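Local coordinates for protein butyryl-CoA dehydrogenase (Marinomonas mediterranea, PDB 6CXT) that is a flavoprotein of the acyl-CoA dehydrogenase family that binds flavin-adenine dinucleotide and assembles from several copies of its chain, at residues B[279-282]-B[283-287]; B[326-329]-B[330-334]; B[184-187]-B[188-192]. One frame throughout, in Å; residues are numbered along the deposited sequence. Where two conformers were deposited one is given.

Contact 1 (B[279-282]-B[283-287]). With FAD (flavin-adenine dinucleotide), chain D.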
loop_
_atom_site.group_PDB
_atom_site.type_symbol
_atom_site.label_atom_id
_atom_site.label_comp_id
_atom_site.label_asym_id
_atom_site.label_seq_id
_atom_site.Cartn_x
_atom_site.Cartn_y
_atom_site.Cartn_z
ATOM N N GLN B 279 14.155 -9.358 8.982
ATOM C CA GLN B 279 13.544 -9.086 7.640
ATOM C C GLN B 279 12.625 -7.868 7.652
ATOM O O GLN B 279 12.473 -7.239 6.628
ATOM C CB GLN B 279 12.789 -10.324 7.094
ATOM C CG GLN B 279 13.790 -11.383 6.695
ATOM C CD GLN B 279 13.141 -12.666 6.220
ATOM O OE1 GLN B 279 13.777 -13.419 5.451
ATOM N NE2 GLN B 279 11.896 -12.883 6.561
ATOM N N ALA B 280 12.054 -7.507 8.796
ATOM C CA ALA B 280 11.274 -6.248 8.860
ATOM C C ALA B 280 12.128 -5.047 8.462
ATOM O O ALA B 280 11.632 -4.068 7.831
ATOM C CB ALA B 280 10.648 -6.044 10.249
ATOM N N VAL B 281 13.424 -5.110 8.789
ATOM C CA VAL B 281 14.366 -4.092 8.400
ATOM C C VAL B 281 14.920 -4.374 7.007
ATOM O O VAL B 281 14.893 -3.489 6.127
ATOM C CB VAL B 281 15.547 -3.980 9.411
ATOM C CG1 VAL B 281 16.618 -3.039 8.840
ATOM C CG2 VAL B 281 15.006 -3.533 10.752
ATOM N N SER B 282 15.476 -5.582 6.776
ATOM C CA SER B 282 16.197 -5.786 5.532
ATOM C C SER B 282 15.232 -5.757 4.304
ATOM O O SER B 282 15.590 -5.211 3.253
ATOM C CB SER B 282 16.970 -7.131 5.542
ATOM O OG SER B 282 16.078 -8.236 5.730
ATOM N N HIS B 283 14.035 -6.319 4.460
ATOM C CA HIS B 283 13.068 -6.352 3.296
ATOM C C HIS B 283 12.525 -4.964 3.005
ATOM O O HIS B 283 12.305 -4.634 1.844
ATOM C CB HIS B 283 11.976 -7.361 3.539
ATOM C CG HIS B 283 12.490 -8.758 3.376
ATOM N ND1 HIS B 283 11.699 -9.816 2.980
ATOM C CD2 HIS B 283 13.754 -9.227 3.457
ATOM C CE1 HIS B 283 12.446 -10.910 2.892
ATOM N NE2 HIS B 283 13.704 -10.572 3.141
ATOM N N ARG B 284 12.448 -4.204 4.079
ATOM C CA ARG B 284 12.163 -2.723 3.900
ATOM C C ARG B 284 13.250 -1.960 2.999
ATOM O O ARG B 284 13.019 -1.289 1.974
ATOM C CB ARG B 284 12.074 -2.031 5.263
ATOM C CG ARG B 284 11.649 -0.576 5.240
ATOM C CD ARG B 284 11.204 -0.059 6.613
ATOM N NE ARG B 284 9.981 -0.624 7.158
ATOM C CZ ARG B 284 8.730 -0.421 6.696
ATOM N NH1 ARG B 284 8.483 0.355 5.688
ATOM N NH2 ARG B 284 7.694 -1.017 7.272
ATOM N N ILE B 285 14.496 -2.307 3.355
ATOM C CA ILE B 285 15.602 -1.760 2.541
ATOM C C ILE B 285 15.597 -2.311 1.115
ATOM O O ILE B 285 15.893 -1.555 0.133
ATOM C CB ILE B 285 16.975 -1.964 3.259
ATOM C CG1 ILE B 285 16.930 -1.167 4.563
ATOM C CG2 ILE B 285 18.155 -1.450 2.402
ATOM C CD1 ILE B 285 18.135 -1.430 5.500
ATOM N N ALA B 286 15.278 -3.597 0.966
ATOM C CA ALA B 286 15.204 -4.174 -0.364
ATOM C C ALA B 286 14.176 -3.379 -1.230
ATOM O O ALA B 286 14.433 -3.043 -2.365
ATOM C CB ALA B 286 14.772 -5.633 -0.291
ATOM N N ASP B 287 13.046 -3.054 -0.629
ATOM C CA ASP B 287 12.017 -2.300 -1.366
ATOM C C ASP B 287 12.455 -0.875 -1.652
ATOM O O ASP B 287 12.070 -0.333 -2.687
ATOM C CB ASP B 287 10.688 -2.287 -0.607
ATOM C CG ASP B 287 9.953 -3.617 -0.636
ATOM O OD1 ASP B 287 10.189 -4.474 -1.533
ATOM O OD2 ASP B 287 9.132 -3.842 0.314
HETATM P PA FAD D . 7.807 -22.526 1.269
HETATM O O1A FAD D . 9.256 -22.462 0.826
HETATM O O2A FAD D . 7.247 -23.540 2.252
HETATM O O5B FAD D . 7.375 -21.023 1.719
HETATM C C5B FAD D . 6.127 -20.746 2.394
HETATM C C4B FAD D . 6.219 -19.265 2.815
HETATM O O4B FAD D . 7.376 -19.068 3.668
HETATM C C3B FAD D . 6.391 -18.359 1.600
HETATM O O3B FAD D . 5.701 -17.155 1.958
HETATM C C2B FAD D . 7.907 -18.063 1.612
HETATM O O2B FAD D . 8.275 -16.849 0.911
HETATM C C1B FAD D . 8.219 -18.059 3.139
HETATM N N9A FAD D . 9.664 -18.306 3.329
HETATM C C8A FAD D . 10.335 -19.474 3.143
HETATM N N7A FAD D . 11.688 -19.269 3.318
HETATM C C5A FAD D . 11.880 -17.949 3.597
HETATM C C6A FAD D . 13.021 -17.047 3.902
HETATM N N6A FAD D . 14.324 -17.501 3.913
HETATM N N1A FAD D . 12.735 -15.730 4.135
HETATM C C2A FAD D . 11.459 -15.214 4.108
HETATM N N3A FAD D . 10.385 -15.999 3.860
HETATM C C4A FAD D . 10.527 -17.328 3.598
HETATM N N1 FAD D . 9.468 -26.177 -8.619
HETATM C C2 FAD D . 10.296 -26.895 -9.462
HETATM O O2 FAD D . 11.273 -27.477 -8.914
HETATM N N3 FAD D . 10.096 -27.008 -10.806
HETATM C C4 FAD D . 9.016 -26.456 -11.395
HETATM O O4 FAD D . 8.851 -26.578 -12.609
HETATM C C4X FAD D . 8.058 -25.669 -10.545
HETATM N N5 FAD D . 6.932 -25.103 -11.037
HETATM C C5X FAD D . 6.030 -24.448 -10.255
HETATM C C6 FAD D . 4.874 -23.899 -10.874
HETATM C C7 FAD D . 3.918 -23.235 -10.077
HETATM C C7M FAD D . 2.677 -22.690 -10.736
HETATM C C8 FAD D . 4.118 -23.105 -8.624
HETATM C C8M FAD D . 3.117 -22.387 -7.781
HETATM C C9 FAD D . 5.279 -23.619 -8.007
HETATM C C9A FAD D . 6.242 -24.286 -8.797
HETATM N N10 FAD D . 7.424 -24.859 -8.228
HETATM C C10 FAD D . 8.337 -25.558 -9.091
HETATM C "C1'" FAD D . 7.697 -24.782 -6.800
HETATM C "C2'" FAD D . 8.134 -23.341 -6.445
HETATM O "O2'" FAD D . 9.446 -22.999 -6.927
HETATM C "C3'" FAD D . 7.965 -23.148 -4.947
HETATM O "O3'" FAD D . 6.548 -23.209 -4.688
HETATM C "C4'" FAD D . 8.638 -21.931 -4.291
HETATM O "O4'" FAD D . 10.094 -22.069 -4.340
HETATM C "C5'" FAD D . 8.216 -21.787 -2.821
HETATM O "O5'" FAD D . 8.414 -23.052 -2.177
HETATM P P FAD D . 7.249 -23.662 -1.316
HETATM O O1P FAD D . 7.714 -24.976 -0.680
HETATM O O2P FAD D . 5.943 -23.763 -2.079
HETATM O O3P FAD D . 6.963 -22.654 -0.101
#

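Contact 2 (B[326-329]-B[330-334])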
loop_
_atom_site.group_PDB
_atom_site.type_symbol
_atom_site.label_atom_id
_atom_site.label_comp_id
_atom_site.label_asym_id
_atom_site.label_seq_id
_atom_site.Cartn_x
_atom_site.Cartn_y
_atom_site.Cartn_z
ATOM N N ALA B 326 8.408 7.757 -4.586
ATOM C CA ALA B 326 9.478 6.918 -4.008
ATOM C C ALA B 326 10.266 7.708 -2.953
ATOM O O ALA B 326 10.670 7.161 -1.939
ATOM C CB ALA B 326 10.395 6.360 -5.104
ATOM N N PHE B 327 10.433 9.019 -3.176
ATOM C CA PHE B 327 11.218 9.853 -2.313
ATOM C C PHE B 327 10.501 10.025 -0.975
ATOM O O PHE B 327 11.131 9.966 0.077
ATOM C CB PHE B 327 11.590 11.194 -3.019
ATOM C CG PHE B 327 12.538 12.085 -2.259
ATOM C CD1 PHE B 327 13.519 11.570 -1.379
ATOM C CD2 PHE B 327 12.524 13.475 -2.512
ATOM C CE1 PHE B 327 14.445 12.422 -0.725
ATOM C CE2 PHE B 327 13.418 14.311 -1.849
ATOM C CZ PHE B 327 14.376 13.789 -0.952
ATOM N N VAL B 328 9.183 10.160 -0.990
ATOM C CA VAL B 328 8.425 10.216 0.276
ATOM C C VAL B 328 8.601 8.865 1.038
ATOM O O VAL B 328 8.865 8.847 2.250
ATOM C CB VAL B 328 6.895 10.472 -0.023
ATOM C CG1 VAL B 328 6.022 10.206 1.217
ATOM C CG2 VAL B 328 6.691 11.944 -0.463
ATOM N N GLN B 329 8.490 7.755 0.334
ATOM C CA GLN B 329 8.618 6.456 0.996
ATOM C C GLN B 329 10.046 6.278 1.542
ATOM O O GLN B 329 10.223 5.740 2.631
ATOM C CB GLN B 329 8.258 5.333 0.031
ATOM C CG GLN B 329 6.808 5.383 -0.471
ATOM C CD GLN B 329 6.551 4.371 -1.551
ATOM O OE1 GLN B 329 6.858 4.612 -2.735
ATOM N NE2 GLN B 329 5.972 3.244 -1.185
ATOM N N SER B 330 11.026 6.719 0.761
ATOM C CA SER B 330 12.435 6.655 1.167
ATOM C C SER B 330 12.672 7.457 2.479
ATOM O O SER B 330 13.321 6.980 3.430
ATOM C CB SER B 330 13.325 7.221 0.039
ATOM O OG SER B 330 14.716 7.111 0.435
ATOM N N GLY B 331 12.122 8.693 2.535
ATOM C CA GLY B 331 12.235 9.523 3.728
ATOM C C GLY B 331 11.605 8.826 4.950
ATOM O O GLY B 331 12.175 8.863 6.048
ATOM N N ILE B 332 10.423 8.246 4.790
ATOM C CA ILE B 332 9.799 7.582 5.902
ATOM C C ILE B 332 10.609 6.313 6.297
ATOM O O ILE B 332 10.914 6.087 7.474
ATOM C CB ILE B 332 8.353 7.185 5.555
ATOM C CG1 ILE B 332 7.477 8.473 5.399
ATOM C CG2 ILE B 332 7.763 6.245 6.627
ATOM C CD1 ILE B 332 6.218 8.142 4.590
ATOM N N ASP B 333 10.966 5.529 5.311
ATOM C CA ASP B 333 11.664 4.246 5.604
ATOM C C ASP B 333 13.080 4.487 6.252
ATOM O O ASP B 333 13.491 3.750 7.174
ATOM C CB ASP B 333 11.791 3.420 4.316
ATOM C CG ASP B 333 10.494 2.741 3.945
ATOM O OD1 ASP B 333 9.625 2.604 4.789
ATOM O OD2 ASP B 333 10.386 2.226 2.836
ATOM N N SER B 334 13.793 5.518 5.797
ATOM C CA SER B 334 15.073 5.904 6.409
ATOM C C SER B 334 14.897 6.207 7.898
ATOM O O SER B 334 15.725 5.808 8.733
ATOM C CB SER B 334 15.672 7.109 5.691
ATOM O OG SER B 334 16.057 6.712 4.396
#

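Contact 3 (B[184-187]-B[188-192])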
loop_
_atom_site.group_PDB
_atom_site.type_symbol
_atom_site.label_atom_id
_atom_site.label_comp_id
_atom_site.label_asym_id
_atom_site.label_seq_id
_atom_site.Cartn_x
_atom_site.Cartn_y
_atom_site.Cartn_z
ATOM N N PHE B 184 6.014 36.309 -19.799
ATOM C CA PHE B 184 6.868 37.515 -19.796
ATOM C C PHE B 184 8.037 37.300 -18.839
ATOM O O PHE B 184 7.870 36.658 -17.797
ATOM C CB PHE B 184 6.059 38.687 -19.210
ATOM C CG PHE B 184 4.865 39.076 -20.032
ATOM C CD1 PHE B 184 5.002 39.963 -21.125
ATOM C CD2 PHE B 184 3.595 38.594 -19.706
ATOM C CE1 PHE B 184 3.887 40.340 -21.862
ATOM C CE2 PHE B 184 2.468 38.959 -20.449
ATOM C CZ PHE B 184 2.620 39.856 -21.526
ATOM N N VAL B 185 9.197 37.819 -19.188
ATOM C CA VAL B 185 10.323 37.911 -18.258
ATOM C C VAL B 185 10.244 39.294 -17.638
ATOM O O VAL B 185 10.279 40.298 -18.368
ATOM C CB VAL B 185 11.661 37.768 -18.987
ATOM C CG1 VAL B 185 12.835 38.001 -18.029
ATOM C CG2 VAL B 185 11.778 36.399 -19.639
ATOM N N VAL B 186 10.094 39.369 -16.317
ATOM C CA VAL B 186 9.864 40.631 -15.620
ATOM C C VAL B 186 11.112 40.908 -14.765
ATOM O O VAL B 186 11.343 40.198 -13.775
ATOM C CB VAL B 186 8.598 40.600 -14.771
ATOM C CG1 VAL B 186 8.369 41.930 -14.039
ATOM C CG2 VAL B 186 7.390 40.239 -15.626
ATOM N N PRO B 187 11.903 41.907 -15.116
ATOM C CA PRO B 187 13.058 42.190 -14.274
ATOM C C PRO B 187 12.651 42.638 -12.864
ATOM O O PRO B 187 11.670 43.292 -12.685
ATOM C CB PRO B 187 13.806 43.282 -15.040
ATOM C CG PRO B 187 13.266 43.237 -16.413
ATOM C CD PRO B 187 11.858 42.757 -16.301
ATOM N N ARG B 188 13.423 42.229 -11.876
ATOM C CA ARG B 188 13.201 42.566 -10.485
ATOM C C ARG B 188 13.118 44.086 -10.237
ATOM O O ARG B 188 12.343 44.482 -9.474
ATOM C CB ARG B 188 14.285 41.947 -9.608
ATOM C CG ARG B 188 14.142 42.131 -8.114
ATOM C CD ARG B 188 12.829 41.689 -7.536
ATOM N NE ARG B 188 12.800 41.707 -6.094
ATOM C CZ ARG B 188 13.362 40.810 -5.315
ATOM N NH1 ARG B 188 14.031 39.817 -5.828
ATOM N NH2 ARG B 188 13.256 40.929 -4.015
ATOM N N ASN B 189 13.920 44.885 -10.920
ATOM C CA ASN B 189 13.908 46.335 -10.751
ATOM C C ASN B 189 12.691 47.078 -11.344
ATOM O O ASN B 189 12.606 48.258 -11.262
ATOM C CB ASN B 189 15.246 46.938 -11.188
ATOM C CG ASN B 189 16.413 46.452 -10.338
ATOM O OD1 ASN B 189 16.209 45.789 -9.369
ATOM N ND2 ASN B 189 17.619 46.768 -10.730
ATOM N N THR B 190 11.765 46.364 -11.936
ATOM C CA THR B 190 10.522 46.957 -12.479
ATOM C C THR B 190 9.727 47.567 -11.305
ATOM O O THR B 190 9.286 46.832 -10.380
ATOM C CB THR B 190 9.658 45.915 -13.244
ATOM O OG1 THR B 190 10.459 45.251 -14.230
ATOM C CG2 THR B 190 8.411 46.551 -13.858
ATOM N N PRO B 191 9.494 48.920 -11.325
ATOM C CA PRO B 191 8.642 49.472 -10.309
ATOM C C PRO B 191 7.306 48.800 -10.232
ATOM O O PRO B 191 6.645 48.524 -11.248
ATOM C CB PRO B 191 8.477 50.956 -10.742
ATOM C CG PRO B 191 9.794 51.240 -11.384
ATOM C CD PRO B 191 9.997 49.986 -12.222
ATOM N N GLY B 192 6.885 48.544 -9.004
ATOM C CA GLY B 192 5.572 47.938 -8.770
ATOM C C GLY B 192 5.665 46.468 -8.249
ATOM O O GLY B 192 4.659 45.916 -7.796
#

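Contact 1 (B[279-282]-B[283-287])
His283 lies against Gln279 one helical turn earlier, the two side chains running side by side in the same direction. The first torsion of His283 (chi1 -74°) turns CG away from its own carbonyl carbon and sets one face of the ring against Gln279: CB of Gln279 stands over the ring centroid at 4.0 Å, 10° off the normal, a CH-pi contact, while Gln279 CG is 3.6 Å from His283 NE2. That nitrogen is hydrogen-bonded to Glu371 of a second subunit, which places this turn at a subunit interface. The amide end of Gln279 borders the adenine of a flavin-adenine dinucleotide. The backbone N of His283 bonds to Gln279 O at 2.8 Å. Arg284 rests its CB 3.3 Å from Ala280 O, and in the conformer given its NH1 forms a salt bridge with Asp333. At Ile285, N donates to Val281 O over 3.0 Å, and CD1 meets Val281 CG1 at 4.0 Å, the two branched side chains lying alongside each other. Ala286 N closes the next turn on Ser282 O at 2.8 Å. With one imidazole face against aliphatic carbons and NE2 held by a carboxylate, the ring's rotation is restricted, and the acid would probably favour a protonated imidazole.

Contact 2 (B[326-329]-B[330-334])
Val328 and Ile332, one turn apart on helix 313-338, supply the apolar part of the contact. Their side chains lie alongside each other, pointing the same way, with Val328 CG1 4.0 Å from Ile332 CD1. The valine torsion (chi1 166°) sets CG1 opposite its own N, which carries this methyl toward the isoleucine. Backbone hydrogen bonds form an unbroken ladder: Ser330 N to Ala326 O at 2.8 Å, Gly331 N to Phe327 O at 2.9 Å, Ile332 N to Val328 O at 3.0 Å and Asp333 N to Gln329 O at 2.8 Å. The i to i+4 pattern, with N-H...O angles of 157° to 164°, is that of a regular alpha helix, here in the helical C-terminal domain of the acyl-CoA dehydrogenase family. Among the polar side chains, Ser334 OG, in the conformer given, donates to Ser330 O at 2.9 Å from above the carbonyl plane, whereas Ser334 N reaches that oxygen from the opposite face. Ser330 OG is hydrogen-bonded to Asp257, and Asp333 OD2 forms a salt bridge with Arg291. Packing and polar links together place the segment among three helices of its chain: 248-267 borders Phe327 and Ser334, 279-306 meets Ser330 and Asp333, and 351-359 packs on Val328 and Ile332.

Contact 3 (B[184-187]-B[188-192])
Pro187 and Thr190 meet where strand 181-187 gives way to a loop, and the carbonyl oxygen of Pro187 is the point on which the turn closes. Thr190 OG1 donates a hydrogen bond to Pro187 O at 2.8 Å, and Thr190 N donates a second to Pro187 O at 3.2 Å with an N-H...O angle of 161°. Both donors approach from the same face of the carbonyl plane: the hydroxyl is tilted moderately from that plane, whereas the amide stands well above it. One residue thus grips the oxygen twice, through its main chain and its side chain.

The torsion of Thr190 (chi1 -53°) makes this possible, since it swings OG1 to the side of its own backbone N, where both groups can face the same acceptor. The hydroxyl also sits beside the proline ring, with Thr190 OG1 3.5 Å from Pro187 CD, and borders Val186, the residue before the proline, at 3.9 Å from its CG1. The side chains of Val186 and Thr190 run nearly at right angles, so the contact is between a branch and a hydroxyl rather than along their lengths.

Arg188 takes the first corner of the turn. Its chain bends at the second torsion (chi2 54°) and carries the guanidinium off to the carbonyls of Ser161 and Ala163, to both of which NH1 is hydrogen-bonded.

Pro187 to Thr190 is a type I beta turn, with Arg188 and Asn189 at its corners, reinforced by the threonine hydroxyl. It ends strand 181-187 and begins the surface loop to strand 193-195, linking the two sheets of the beta-rich middle domain found in the acyl-CoA dehydrogenase family.

How the contacts relate
From the N terminus, contact 3 comes first, closing the turn after strand 181-187 in the middle domain. Contacts 1 and 2 follow in the C-terminal domain, on successive helices 279-306 and 313-338. All three are local and lie in series along the chain; none nests in or crosses another. Contacts 1 and 2 have centres 13 Å apart and are joined directly, Arg284 NH1 reaching Asp333 OD1 at 2.7 Å in the arginine conformer given, which ties the start of one helix to the later part of the next. Contact 3 lies on the opposite side of the chain's centre from the other two, its own centre about 51 Å from that of contact 1 and 39 Å from that of contact 2.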